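PDB 5F7U: cycloalternan-forming enzyme from Listeria monocytogenes serovar 1/2a, which belongs to glycoside hydrolase family 31, combining a TIM-barrel domain with several all-beta domains, including a carbohydrate-binding module of family 6. Local coordinates for residues T990-S996 and T1025-V1031; P940-F945 and T961-V966; F305-Q310 and S320-D326. The protein carries 1 engineered substitution. One frame throughout, in Å; residues are numbered along the deposited sequence.

Interactions 1 and 2 belong to the family 6 carbohydrate-binding module and touch, Trp1026 packing on Phe965; both reach the sheet that contains strand 1054-1062. Interaction 3 lies on the other side of the chain's centre, its centre about 67 Å from that of interaction 1, in a hairpin of the galactose mutarotase-like region. Interactions 1 and 3 are partly buried antiparallel strand pairs with regular backbone bonds and opposed faces, one mainly apolar and one more polar. Interaction 2 is more deeply buried yet polar: loops and short turns are held by a magnesium ion instead of strand bonding, with a glucose unit beside them.

Interaction 1 (T990-S996 and T1025-V1031); sequences TMEVRYS and TWNTVEV
Thr990 CG2 rests on CB and CG of Glu1030 near one end of an antiparallel strand pair in the beta sandwich of the family 6 carbohydrate-binding module. Met991 begins the regular backbone pairing: its N gives a hydrogen bond to Val1031 O (2.7 Å) and its O takes one back, while its flexible chain brings CE alongside the valine on the inner face, which strand 1039-1045 helps to cover. Glu992 turns to the other face, where its CB meets Thr1028 CG2 at 3.5 Å. Glu992 OE2 stands 4.4 Å from Glu1030 OE2; Lys1062 forms salt bridges with both carboxylates and probably offsets their repulsion. Val993, paired through both backbone bonds with Val1029, lays CG2 against Val1031 CG2 (4.0 Å), branched residues suiting an extended, buried strand.

Arg994 swings CG anti to its backbone N (chi1 -171°), and the extended chain beyond carries the guanidinium over one face of the Trp1026 indole. The planes are 28° apart, and Arg994 CZ lies 4.3 Å from the centroid of the Trp1026 five-membered ring, an off-centre cation-pi stack. Asp1057 takes NH1 in a salt bridge, and a water in the guanidinium plane links NE to Thr1028 OG1. Tyr995, on the inner face, lies side by side with Asn1027. Tyr995 OH receives Asn1027 ND2 at 3.0 Å, almost exactly in the amide plane, and also bonds Pro1018 O; Tyr995 CE1 packs on Val1029 CG2. At the end, Ser996 is small enough to sit over the indole face opposite the arginine, with CB making a CH-pi contact to the six-membered ring. Ser996 OG donates to Thr1025 O at 2.8 Å, approaching from 38° above the carbonyl plane.

Interaction 2 (P940-F945 and T961-V966); sequences PYEAEF and TGTGFV. With MG (magnesium ion), chain G; GLC (alpha-D-glucopyranose), chain B.
The carboxylate of Glu944 presents both oxygens to the magnesium ion, OE1 at 2.2 Å from the metal and OE2, more loosely, at 2.6 Å, while Gly964 N reaches OE2 from well above the carboxylate plane, 69° out of it. That hydrogen bond measures 3.0 Å from Gly964 N to Glu944 OE2; a weak one from Thr963 N joins it. The Glu942 carboxylate is divided differently. OE1 binds the metal, and Glu942 OE2 receives Thr961 OG1 (2.6 Å) on its syn lone pair, the hydroxyl arriving across the glutamate at about a right angle. Asn916 also grips OE2, so the second-shell bonds fix the rotation of this ligand. Near the Phe945 ring, Thr963 OG1 and O5 of the glucose unit both approach obliquely.

Backbone oxygens of Thr961 and Gly964 and Asp1057 OD1 complete the protein ligands, an all-oxygen site that suits a hard cation and draws negatively charged side chains close together. Glu944 reaches it because its CG lies between the backbone N and carbonyl carbon (chi1 59°) and the chain then bends. Glycine suits position 962: phi of Gly962 is positive, and Gly962 CA passes only 3.4 Å from Glu944 OE2. Beyond the metal, Thr963 OG1 shares a 2.7 Å hydrogen bond with glucose O3, so the metal-held loop also forms part of a glycan pocket.

Ala943 CB packs on Val966 CG2, and Phe978 and Val976 of strand 975-981 touch these two residues. Tyr941, Ala943 and Val966 bond in turn along one edge of strand 1054-1062, and strand 987-996 pairs with its other edge.

Interaction 3 (F305-Q310 and S320-D326); sequences FHSQFQ and SFVLDND
His306 ND1 donates to Asp324 OD2 at 2.8 Å where the two arms of a beta hairpin, strands 307-311 and 318-327, come together at the end away from the turn. The hairpin belongs to the antiparallel sheets of the galactose mutarotase-like region. The aspartate oxygen lies in the imidazole plane, whereas the ring nitrogen meets the carboxylate from 53° above its plane. Asp324 N returns a backbone bond to His306 O, so two bonds, one side-chain and one backbone, join the pair.

Next to this pair, the Phe305 ring packs against Asn325: Asn325 CA stands 4.0 Å from the Phe305 ring centroid, almost straight over the centre, in a CH-pi contact. A flat, apolar ring suits this place, since it can cover strand backbone, while Phe305 CB meets Leu323 CD1 at 4.0 Å. On the face that carries Leu323, Phe321 CB sits over the Phe309 ring, offset toward its rim. Phe321 CG lies between its backbone N and carbonyl carbon (chi1 64°), which leads the ring away from Phe309 and toward Tyr335, which it meets edge-to-face.

The second shell sets the polar ends. Glu268 accepts His306 NE2 through one oxygen and Gln308 NE2 through the other, and Gln237 holds Asp324 OD1; strands 266-269 and 235-243 thus flank the hairpin. On the polar face Gln310 NE2 donates to Gln308 OE1 (2.8 Å), nearly in its own amide plane, and touches Val322 CG2. Ser320 OG bonds Asn241, and one water donates to both Ser320 OG and Gln310 OE1, 2.8 Å from each.

Interaction 1 (T990-S996 and T1025-V1031)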
loop_
_atom_site.group_PDB
_atom_site.type_symbol
_atom_site.label_atom_id
_atom_site.label_comp_id
_atom_site.label_asym_id
_atom_site.label_seq_id
_atom_site.Cartn_x
_atom_site.Cartn_y
_atom_site.Cartn_z
ATOM N N THR A 990 32.992 -0.339 -30.144
ATOM C CA THR A 990 32.979 0.690 -31.174
ATOM C C THR A 990 31.900 1.701 -30.850
ATOM O O THR A 990 30.735 1.338 -30.663
ATOM C CB THR A 990 32.713 0.091 -32.557
ATOM O OG1 THR A 990 33.681 -0.928 -32.817
ATOM C CG2 THR A 990 32.814 1.166 -33.621
ATOM N N MET A 991 32.286 2.969 -30.770
ATOM C CA MET A 991 31.308 4.045 -30.636
ATOM C C MET A 991 31.045 4.683 -32.009
ATOM O O MET A 991 31.960 5.264 -32.610
ATOM C CB MET A 991 31.812 5.073 -29.618
ATOM C CG MET A 991 30.885 6.276 -29.455
ATOM S SD MET A 991 31.415 7.415 -28.162
ATOM C CE MET A 991 32.964 8.045 -28.835
ATOM N N GLU A 992 29.820 4.525 -32.526
ATOM C CA GLU A 992 29.387 5.220 -33.736
ATOM C C GLU A 992 29.012 6.644 -33.371
ATOM O O GLU A 992 28.266 6.854 -32.425
ATOM C CB GLU A 992 28.140 4.575 -34.341
ATOM C CG GLU A 992 28.331 3.190 -34.933
ATOM C CD GLU A 992 27.082 2.704 -35.663
ATOM O OE1 GLU A 992 25.994 3.303 -35.501
ATOM O OE2 GLU A 992 27.171 1.721 -36.415
ATOM N N VAL A 993 29.551 7.603 -34.109
ATOM C CA VAL A 993 29.223 9.023 -33.922
ATOM C C VAL A 993 28.510 9.484 -35.194
ATOM O O VAL A 993 29.126 9.524 -36.271
ATOM C CB VAL A 993 30.494 9.883 -33.645
ATOM C CG1 VAL A 993 30.120 11.376 -33.547
ATOM C CG2 VAL A 993 31.199 9.417 -32.363
ATOM N N ARG A 994 27.224 9.823 -35.073
ATOM C CA ARG A 994 26.421 10.273 -36.207
ATOM C C ARG A 994 26.278 11.785 -36.189
ATOM O O ARG A 994 25.819 12.370 -35.214
ATOM C CB ARG A 994 25.046 9.579 -36.250
ATOM C CG ARG A 994 24.269 9.861 -37.535
ATOM C CD ARG A 994 23.099 8.921 -37.711
ATOM N NE ARG A 994 22.506 8.987 -39.056
ATOM C CZ ARG A 994 21.329 9.544 -39.352
ATOM N NH1 ARG A 994 20.578 10.119 -38.410
ATOM N NH2 ARG A 994 20.894 9.520 -40.610
ATOM N N TYR A 995 26.654 12.408 -37.304
ATOM C CA TYR A 995 26.828 13.853 -37.344
ATOM C C TYR A 995 26.630 14.346 -38.773
ATOM O O TYR A 995 26.644 13.558 -39.730
ATOM C CB TYR A 995 28.258 14.224 -36.891
ATOM C CG TYR A 995 29.275 13.836 -37.947
ATOM C CD1 TYR A 995 29.660 12.500 -38.109
ATOM C CD2 TYR A 995 29.779 14.788 -38.835
ATOM C CE1 TYR A 995 30.549 12.124 -39.108
ATOM C CE2 TYR A 995 30.667 14.427 -39.836
ATOM C CZ TYR A 995 31.045 13.099 -39.959
ATOM O OH TYR A 995 31.914 12.764 -40.962
ATOM N N SER A 996 26.521 15.658 -38.915
ATOM C CA SER A 996 26.625 16.273 -40.230
ATOM C C SER A 996 27.696 17.365 -40.173
ATOM O O SER A 996 27.878 18.019 -39.142
ATOM C CB SER A 996 25.270 16.832 -40.651
ATOM O OG SER A 996 25.311 17.325 -41.974
ATOM N N THR A 1025 22.826 15.886 -45.050
ATOM C CA THR A 1025 23.478 14.580 -45.184
ATOM C C THR A 1025 24.185 14.205 -43.885
ATOM O O THR A 1025 25.053 14.952 -43.410
ATOM C CB THR A 1025 24.478 14.573 -46.362
ATOM O OG1 THR A 1025 23.808 15.007 -47.552
ATOM C CG2 THR A 1025 25.084 13.164 -46.582
ATOM N N TRP A 1026 23.803 13.050 -43.326
ATOM C CA TRP A 1026 24.397 12.516 -42.098
ATOM C C TRP A 1026 25.442 11.456 -42.445
ATOM O O TRP A 1026 25.321 10.770 -43.457
ATOM C CB TRP A 1026 23.324 11.912 -41.179
ATOM C CG TRP A 1026 22.247 12.890 -40.797
ATOM C CD1 TRP A 1026 21.045 13.061 -41.418
ATOM C CD2 TRP A 1026 22.281 13.841 -39.720
ATOM N NE1 TRP A 1026 20.323 14.062 -40.800
ATOM C CE2 TRP A 1026 21.058 14.555 -39.754
ATOM C CE3 TRP A 1026 23.226 14.154 -38.724
ATOM C CZ2 TRP A 1026 20.753 15.575 -38.835
ATOM C CZ3 TRP A 1026 22.931 15.169 -37.806
ATOM C CH2 TRP A 1026 21.701 15.872 -37.875
ATOM N N ASN A 1027 26.480 11.364 -41.617
ATOM C CA ASN A 1027 27.497 10.330 -41.740
ATOM C C ASN A 1027 27.768 9.762 -40.364
ATOM O O ASN A 1027 27.488 10.412 -39.353
ATOM C CB ASN A 1027 28.789 10.898 -42.349
ATOM C CG ASN A 1027 29.849 9.837 -42.581
ATOM O OD1 ASN A 1027 29.561 8.760 -43.093
ATOM N ND2 ASN A 1027 31.082 10.131 -42.184
ATOM N N THR A 1028 28.305 8.543 -40.335
ATOM C CA THR A 1028 28.709 7.898 -39.094
ATOM C C THR A 1028 30.201 7.564 -39.139
ATOM O O THR A 1028 30.697 7.039 -40.138
ATOM C CB THR A 1028 27.833 6.657 -38.822
ATOM O OG1 THR A 1028 26.466 7.067 -38.688
ATOM C CG2 THR A 1028 28.240 5.960 -37.552
ATOM N N VAL A 1029 30.910 7.930 -38.075
ATOM C CA VAL A 1029 32.331 7.617 -37.899
ATOM C C VAL A 1029 32.422 6.647 -36.726
ATOM O O VAL A 1029 31.702 6.807 -35.739
ATOM C CB VAL A 1029 33.159 8.905 -37.650
ATOM C CG1 VAL A 1029 34.506 8.626 -36.995
ATOM C CG2 VAL A 1029 33.365 9.668 -38.953
ATOM N N GLU A 1030 33.292 5.643 -36.856
ATOM C CA GLU A 1030 33.461 4.613 -35.837
ATOM C C GLU A 1030 34.703 4.905 -35.008
ATOM O O GLU A 1030 35.808 5.023 -35.546
ATOM C CB GLU A 1030 33.516 3.226 -36.499
ATOM C CG GLU A 1030 32.147 2.769 -37.031
ATOM C CD GLU A 1030 32.128 1.356 -37.617
ATOM O OE1 GLU A 1030 33.109 0.611 -37.447
ATOM O OE2 GLU A 1030 31.118 0.986 -38.263
ATOM N N VAL A 1031 34.514 5.035 -33.698
ATOM C CA VAL A 1031 35.575 5.436 -32.761
ATOM C C VAL A 1031 35.823 4.279 -31.773
ATOM O O VAL A 1031 34.866 3.844 -31.106
ATOM C CB VAL A 1031 35.163 6.717 -31.977
ATOM C CG1 VAL A 1031 36.252 7.147 -30.994
ATOM C CG2 VAL A 1031 34.801 7.857 -32.933
HETATM O O HOH W 1 24.768 7.921 -40.975
#

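Interaction 2 (P940-F945 and T961-V966)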
loop_
_atom_site.group_PDB
_atom_site.type_symbol
_atom_site.label_atom_id
_atom_site.label_comp_id
_atom_site.label_asym_id
_atom_site.label_seq_id
_atom_site.Cartn_x
_atom_site.Cartn_y
_atom_site.Cartn_z
ATOM N N PRO A 940 20.269 4.253 -29.832
ATOM C CA PRO A 940 21.239 5.336 -29.717
ATOM C C PRO A 940 21.110 6.110 -28.405
ATOM O O PRO A 940 20.027 6.130 -27.789
ATOM C CB PRO A 940 20.869 6.275 -30.876
ATOM C CG PRO A 940 20.156 5.402 -31.858
ATOM C CD PRO A 940 19.396 4.430 -31.009
ATOM N N TYR A 941 22.232 6.696 -27.982
ATOM C CA TYR A 941 22.262 7.724 -26.946
ATOM C C TYR A 941 22.150 9.067 -27.668
ATOM O O TYR A 941 23.090 9.494 -28.350
ATOM C CB TYR A 941 23.593 7.654 -26.180
ATOM C CG TYR A 941 23.725 6.423 -25.314
ATOM C CD1 TYR A 941 24.115 5.186 -25.854
ATOM C CD2 TYR A 941 23.428 6.492 -23.947
ATOM C CE1 TYR A 941 24.216 4.051 -25.051
ATOM C CE2 TYR A 941 23.549 5.381 -23.133
ATOM C CZ TYR A 941 23.916 4.158 -23.692
ATOM O OH TYR A 941 24.020 3.059 -22.855
ATOM N N GLU A 942 21.003 9.724 -27.524
ATOM C CA GLU A 942 20.731 10.946 -28.287
ATOM C C GLU A 942 21.531 12.118 -27.738
ATOM O O GLU A 942 21.543 12.368 -26.510
ATOM C CB GLU A 942 19.226 11.270 -28.298
ATOM C CG GLU A 942 18.369 10.237 -29.026
ATOM C CD GLU A 942 18.724 10.069 -30.497
ATOM O OE1 GLU A 942 19.304 11.003 -31.128
ATOM O OE2 GLU A 942 18.387 8.986 -31.044
ATOM N N ALA A 943 22.212 12.834 -28.640
ATOM C CA ALA A 943 23.014 13.978 -28.230
ATOM C C ALA A 943 22.156 15.062 -27.568
ATOM O O ALA A 943 22.599 15.723 -26.628
ATOM C CB ALA A 943 23.800 14.540 -29.410
ATOM N N GLU A 944 20.917 15.208 -28.047
ATOM C CA GLU A 944 19.984 16.218 -27.535
ATOM C C GLU A 944 19.533 15.932 -26.083
ATOM O O GLU A 944 19.007 16.831 -25.402
ATOM C CB GLU A 944 18.782 16.379 -28.489
ATOM C CG GLU A 944 17.960 15.118 -28.737
ATOM C CD GLU A 944 18.358 14.298 -29.974
ATOM O OE1 GLU A 944 19.536 14.224 -30.400
ATOM O OE2 GLU A 944 17.453 13.663 -30.530
ATOM N N PHE A 945 19.751 14.693 -25.629
ATOM C CA PHE A 945 19.474 14.308 -24.230
ATOM C C PHE A 945 20.718 14.358 -23.344
ATOM O O PHE A 945 20.640 14.104 -22.123
ATOM C CB PHE A 945 18.824 12.919 -24.124
ATOM C CG PHE A 945 17.546 12.745 -24.910
ATOM C CD1 PHE A 945 16.698 13.827 -25.217
ATOM C CD2 PHE A 945 17.166 11.466 -25.322
ATOM C CE1 PHE A 945 15.514 13.629 -25.947
ATOM C CE2 PHE A 945 15.983 11.258 -26.039
ATOM C CZ PHE A 945 15.153 12.343 -26.351
ATOM N N THR A 961 17.858 11.006 -35.579
ATOM C CA THR A 961 17.099 10.169 -34.672
ATOM C C THR A 961 16.813 10.984 -33.401
ATOM O O THR A 961 17.478 12.027 -33.123
ATOM C CB THR A 961 17.813 8.840 -34.349
ATOM O OG1 THR A 961 18.995 9.110 -33.599
ATOM C CG2 THR A 961 18.164 8.046 -35.629
ATOM N N GLY A 962 15.841 10.491 -32.632
ATOM C CA GLY A 962 15.340 11.198 -31.455
ATOM C C GLY A 962 14.543 12.418 -31.887
ATOM O O GLY A 962 13.889 12.396 -32.927
ATOM N N THR A 963 14.621 13.490 -31.098
ATOM C CA THR A 963 13.873 14.720 -31.389
ATOM C C THR A 963 14.672 15.779 -32.152
ATOM O O THR A 963 14.115 16.813 -32.549
ATOM C CB THR A 963 13.314 15.359 -30.098
ATOM O OG1 THR A 963 14.402 15.713 -29.227
ATOM C CG2 THR A 963 12.341 14.407 -29.388
ATOM N N GLY A 964 15.963 15.527 -32.353
ATOM C CA GLY A 964 16.839 16.458 -33.078
ATOM C C GLY A 964 18.312 16.108 -32.942
ATOM O O GLY A 964 18.702 14.922 -32.981
ATOM N N PHE A 965 19.109 17.163 -32.770
ATOM C CA PHE A 965 20.569 17.094 -32.729
ATOM C C PHE A 965 21.123 18.311 -31.995
ATOM O O PHE A 965 20.426 19.319 -31.838
ATOM C CB PHE A 965 21.154 17.007 -34.153
ATOM C CG PHE A 965 20.631 18.061 -35.104
ATOM C CD1 PHE A 965 21.206 19.334 -35.145
ATOM C CD2 PHE A 965 19.573 17.769 -35.984
ATOM C CE1 PHE A 965 20.749 20.294 -36.039
ATOM C CE2 PHE A 965 19.099 18.738 -36.868
ATOM C CZ PHE A 965 19.689 19.999 -36.895
ATOM N N VAL A 966 22.381 18.218 -31.578
ATOM C CA VAL A 966 23.115 19.345 -31.013
ATOM C C VAL A 966 23.708 20.135 -32.188
ATOM O O VAL A 966 24.368 19.548 -33.048
ATOM C CB VAL A 966 24.196 18.842 -30.030
ATOM C CG1 VAL A 966 25.159 19.951 -29.642
ATOM C CG2 VAL A 966 23.530 18.278 -28.788
HETATM MG MG MG G . 19.264 12.938 -32.199
HETATM C C1 GLC B . 15.585 17.779 -24.504
HETATM C C2 GLC B . 15.128 17.640 -25.964
HETATM C C3 GLC B . 13.602 17.548 -26.064
HETATM C C4 GLC B . 13.040 16.427 -25.192
HETATM C C5 GLC B . 13.580 16.583 -23.772
HETATM C C6 GLC B . 13.168 15.442 -22.858
HETATM O O2 GLC B . 15.633 18.723 -26.754
HETATM O O3 GLC B . 13.223 17.301 -27.415
HETATM O O4 GLC B . 11.603 16.482 -25.171
HETATM O O5 GLC B . 15.021 16.678 -23.764
HETATM O O6 GLC B . 13.715 15.782 -21.577
#

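Interaction 3 (F305-Q310 and S320-D326)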
loop_
_atom_site.group_PDB
_atom_site.type_symbol
_atom_site.label_atom_id
_atom_site.label_comp_id
_atom_site.label_asym_id
_atom_site.label_seq_id
_atom_site.Cartn_x
_atom_site.Cartn_y
_atom_site.Cartn_z
ATOM N N PHE A 305 -4.739 -8.055 19.604
ATOM C CA PHE A 305 -4.631 -7.048 20.682
ATOM C C PHE A 305 -3.734 -5.888 20.245
ATOM O O PHE A 305 -2.869 -6.054 19.389
ATOM C CB PHE A 305 -4.054 -7.658 21.963
ATOM C CG PHE A 305 -5.013 -8.559 22.709
ATOM C CD1 PHE A 305 -6.001 -8.027 23.530
ATOM C CD2 PHE A 305 -4.890 -9.948 22.631
ATOM C CE1 PHE A 305 -6.876 -8.864 24.227
ATOM C CE2 PHE A 305 -5.748 -10.789 23.342
ATOM C CZ PHE A 305 -6.758 -10.250 24.130
ATOM N N HIS A 306 -3.966 -4.713 20.827
ATOM C CA HIS A 306 -3.053 -3.585 20.622
ATOM C C HIS A 306 -1.611 -3.968 20.997
ATOM O O HIS A 306 -1.365 -4.621 22.016
ATOM C CB HIS A 306 -3.514 -2.398 21.462
ATOM C CG HIS A 306 -2.456 -1.361 21.662
ATOM N ND1 HIS A 306 -1.803 -1.195 22.863
ATOM C CD2 HIS A 306 -1.924 -0.453 20.810
ATOM C CE1 HIS A 306 -0.919 -0.219 22.744
ATOM N NE2 HIS A 306 -0.974 0.249 21.510
ATOM N N SER A 307 -0.674 -3.560 20.151
ATOM C CA SER A 307 0.746 -3.671 20.452
ATOM C C SER A 307 1.415 -2.315 20.182
ATOM O O SER A 307 0.906 -1.483 19.387
ATOM C CB SER A 307 1.412 -4.777 19.616
ATOM O OG SER A 307 1.162 -4.604 18.221
ATOM N N GLN A 308 2.527 -2.095 20.871
ATOM C CA GLN A 308 3.403 -0.956 20.600
ATOM C C GLN A 308 4.771 -1.463 20.182
ATOM O O GLN A 308 5.385 -2.256 20.902
ATOM C CB GLN A 308 3.512 -0.052 21.837
ATOM C CG GLN A 308 4.283 1.245 21.583
ATOM C CD GLN A 308 4.534 2.012 22.862
ATOM O OE1 GLN A 308 5.267 1.569 23.724
ATOM N NE2 GLN A 308 3.919 3.165 22.981
ATOM N N PHE A 309 5.237 -1.004 19.015
ATOM C CA PHE A 309 6.576 -1.320 18.522
ATOM C C PHE A 309 7.479 -0.127 18.791
ATOM O O PHE A 309 7.280 0.965 18.237
ATOM C CB PHE A 309 6.525 -1.616 17.009
ATOM C CG PHE A 309 5.940 -2.962 16.673
ATOM C CD1 PHE A 309 4.542 -3.141 16.540
ATOM C CD2 PHE A 309 6.764 -4.054 16.463
ATOM C CE1 PHE A 309 4.005 -4.410 16.238
ATOM C CE2 PHE A 309 6.240 -5.318 16.137
ATOM C CZ PHE A 309 4.860 -5.499 16.035
ATOM N N GLN A 310 8.459 -0.335 19.660
ATOM C CA GLN A 310 9.386 0.704 20.049
ATOM C C GLN A 310 10.640 0.554 19.188
ATOM O O GLN A 310 11.511 -0.258 19.494
ATOM C CB GLN A 310 9.711 0.553 21.540
ATOM C CG GLN A 310 8.465 0.678 22.413
ATOM C CD GLN A 310 8.731 0.370 23.871
ATOM O OE1 GLN A 310 9.844 0.013 24.252
ATOM N NE2 GLN A 310 7.702 0.499 24.693
ATOM N N SER A 320 11.697 -3.080 20.336
ATOM C CA SER A 320 10.895 -3.887 21.251
ATOM C C SER A 320 9.473 -3.939 20.761
ATOM O O SER A 320 9.030 -3.011 20.081
ATOM C CB SER A 320 10.898 -3.279 22.651
ATOM O OG SER A 320 12.223 -3.009 23.106
ATOM N N PHE A 321 8.768 -5.014 21.099
ATOM C CA PHE A 321 7.316 -4.960 21.028
ATOM C C PHE A 321 6.733 -5.189 22.402
ATOM O O PHE A 321 7.282 -5.929 23.202
ATOM C CB PHE A 321 6.708 -5.881 19.957
ATOM C CG PHE A 321 6.938 -7.357 20.180
ATOM C CD1 PHE A 321 6.199 -8.068 21.130
ATOM C CD2 PHE A 321 7.864 -8.050 19.389
ATOM C CE1 PHE A 321 6.402 -9.431 21.315
ATOM C CE2 PHE A 321 8.066 -9.423 19.554
ATOM C CZ PHE A 321 7.341 -10.107 20.534
ATOM N N VAL A 322 5.627 -4.509 22.666
ATOM C CA VAL A 322 4.890 -4.707 23.911
ATOM C C VAL A 322 3.475 -5.004 23.460
ATOM O O VAL A 322 2.840 -4.171 22.801
ATOM C CB VAL A 322 4.930 -3.467 24.832
ATOM C CG1 VAL A 322 4.161 -3.751 26.126
ATOM C CG2 VAL A 322 6.365 -3.111 25.173
ATOM N N LEU A 323 3.015 -6.206 23.770
ATOM C CA LEU A 323 1.724 -6.693 23.288
ATOM C C LEU A 323 0.763 -6.803 24.452
ATOM O O LEU A 323 1.096 -7.427 25.467
ATOM C CB LEU A 323 1.894 -8.080 22.629
ATOM C CG LEU A 323 0.603 -8.803 22.212
ATOM C CD1 LEU A 323 -0.165 -8.096 21.097
ATOM C CD2 LEU A 323 0.897 -10.236 21.792
ATOM N N ASP A 324 -0.425 -6.220 24.297
ATOM C CA ASP A 324 -1.467 -6.298 25.327
ATOM C C ASP A 324 -2.152 -7.663 25.339
ATOM O O ASP A 324 -2.101 -8.421 24.367
ATOM C CB ASP A 324 -2.522 -5.192 25.115
ATOM C CG ASP A 324 -1.944 -3.777 25.294
ATOM O OD1 ASP A 324 -0.794 -3.601 25.772
ATOM O OD2 ASP A 324 -2.667 -2.824 24.970
ATOM N N ASN A 325 -2.763 -7.982 26.472
ATOM C CA ASN A 325 -3.564 -9.186 26.618
ATOM C C ASN A 325 -4.762 -8.853 27.504
ATOM O O ASN A 325 -4.720 -7.863 28.225
ATOM C CB ASN A 325 -2.728 -10.279 27.268
ATOM C CG ASN A 325 -3.378 -11.648 27.165
ATOM O OD1 ASN A 325 -3.857 -12.038 26.096
ATOM N ND2 ASN A 325 -3.412 -12.376 28.279
ATOM N N ASP A 326 -5.819 -9.660 27.447
ATOM C CA ASP A 326 -7.016 -9.397 28.244
ATOM C C ASP A 326 -6.932 -9.969 29.658
ATOM O O ASP A 326 -7.908 -9.937 30.391
ATOM C CB ASP A 326 -8.253 -9.938 27.520
ATOM C CG ASP A 326 -8.205 -11.447 27.309
ATOM O OD1 ASP A 326 -7.149 -12.092 27.511
ATOM O OD2 ASP A 326 -9.240 -12.010 26.921
HETATM O O HOH W 2 12.539 -0.282 23.481
#